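Local structure of PCP domain (Thermobifida fusca, 7KW3) at residues E8-L13 and D69-A74. The protein is a peptidyl carrier protein domain of a non-ribosomal peptide synthetase, which probably carries amino acid or peptide intermediates as thioesters on a phosphopantetheine arm. Numbering follows the deposited sequence.
Sequences EAEAAL and DLAAVA
Ala-71 presses its methyl into the groove between Ala-9, Glu-10 and Leu-13. Ala-71 CB lies 3.7 Å from Ala-9 CB and 3.6 Å from the backbone N of Glu-10, so it rests on the main chain of helix 8-21 itself. Two alanines suit the spot because Ala-9 CA and Ala-71 CA come within 5.2 Å, which leaves little room for longer side chains while the axes of segments 8-13 and 69-73 pass 8.5 Å apart. One turn on, Leu-13 reaches across the gap. Its CG is anti to the carbonyl carbon (chi1 -73°), and Leu-13 CD1 lies over the backbone of helix 67-73, 3.5 Å from Ala-71 N. Leu-13 CD1 also meets Leu-70 CG at 3.7 Å, and Leu-70 packs on His-60 and Val-61 of helix 58-63. The looser, partly solvent-exposed flank is Glu-10. Glu-10 CG touches Ala-71 CB at 3.7 Å, while the extended chain carries the carboxylate onward, where OE2 accepts a hydrogen bond from Ala-6 N ahead of the helix. A long acid side chain can thus offer methylene to the packed methyl and charge beyond it. This apolar packing of first helix against last, their segments' N-to-C directions 122° apart, belongs to the helical-bundle fold of carrier protein domains.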
# COMPACT_ATOMS: atom_id res chain seq x y z
N GLU A 8 5.48 -0.47 11.06
CA GLU A 8 6.09 0.50 10.16
C GLU A 8 5.69 0.26 8.71
O GLU A 8 5.37 1.21 7.98
CB GLU A 8 7.61 0.43 10.34
CG GLU A 8 8.35 1.59 9.76
CD GLU A 8 8.31 2.82 10.65
OE1 GLU A 8 8.30 2.70 11.90
OE2 GLU A 8 8.31 3.92 10.08
N ALA A 9 5.65 -1.01 8.26
CA ALA A 9 5.25 -1.31 6.89
C ALA A 9 3.79 -0.93 6.63
O ALA A 9 3.48 -0.31 5.60
CB ALA A 9 5.47 -2.79 6.57
N GLU A 10 2.89 -1.28 7.55
CA GLU A 10 1.50 -0.83 7.44
C GLU A 10 1.41 0.68 7.35
O GLU A 10 0.69 1.21 6.50
CB GLU A 10 0.67 -1.35 8.61
CG GLU A 10 0.46 -2.84 8.57
CD GLU A 10 -0.41 -3.36 9.70
OE1 GLU A 10 -0.50 -4.60 9.81
OE2 GLU A 10 -1.02 -2.57 10.47
N ALA A 11 2.15 1.40 8.20
CA ALA A 11 2.06 2.86 8.23
C ALA A 11 2.56 3.46 6.93
O ALA A 11 1.97 4.41 6.40
CB ALA A 11 2.82 3.42 9.41
N ALA A 12 3.66 2.92 6.40
CA ALA A 12 4.17 3.43 5.13
C ALA A 12 3.16 3.19 4.01
O ALA A 12 2.90 4.09 3.20
CB ALA A 12 5.52 2.79 4.82
N LEU A 13 2.56 1.99 3.97
CA LEU A 13 1.64 1.68 2.87
C LEU A 13 0.33 2.47 3.00
O LEU A 13 -0.23 2.89 1.98
CB LEU A 13 1.37 0.17 2.81
CG LEU A 13 2.52 -0.69 2.27
CD1 LEU A 13 2.22 -2.17 2.36
CD2 LEU A 13 2.84 -0.30 0.85
N ASP A 69 -2.36 -6.93 4.70
CA ASP A 69 -1.88 -8.11 3.99
C ASP A 69 -0.69 -7.78 3.11
O ASP A 69 0.26 -8.57 3.02
CB ASP A 69 -3.02 -8.70 3.17
CG ASP A 69 -4.16 -9.19 4.03
OD1 ASP A 69 -3.87 -9.66 5.16
OD2 ASP A 69 -5.33 -9.10 3.60
N LEU A 70 -0.72 -6.62 2.45
CA LEU A 70 0.39 -6.23 1.59
C LEU A 70 1.65 -5.97 2.41
O LEU A 70 2.76 -6.35 2.00
CB LEU A 70 -0.01 -4.99 0.77
CG LEU A 70 0.99 -4.49 -0.26
CD1 LEU A 70 1.31 -5.59 -1.27
CD2 LEU A 70 0.44 -3.25 -0.97
N ALA A 71 1.50 -5.36 3.59
CA ALA A 71 2.65 -5.11 4.45
C ALA A 71 3.32 -6.41 4.86
O ALA A 71 4.54 -6.44 5.03
CB ALA A 71 2.22 -4.32 5.69
N ALA A 72 2.55 -7.49 5.00
CA ALA A 72 3.11 -8.75 5.46
C ALA A 72 4.00 -9.42 4.41
O ALA A 72 4.90 -10.19 4.78
CB ALA A 72 1.99 -9.70 5.90
N VAL A 73 3.76 -9.18 3.11
CA VAL A 73 4.65 -9.74 2.08
C VAL A 73 5.74 -8.77 1.63
O VAL A 73 6.65 -9.20 0.91
CB VAL A 73 3.88 -10.23 0.84
CG1 VAL A 73 2.96 -11.38 1.20
CG2 VAL A 73 3.12 -9.10 0.18
N ALA A 74 5.67 -7.50 2.01
CA ALA A 74 6.71 -6.56 1.63
C ALA A 74 8.06 -6.97 2.22
O ALA A 74 8.14 -7.67 3.23
CB ALA A 74 6.35 -5.14 2.09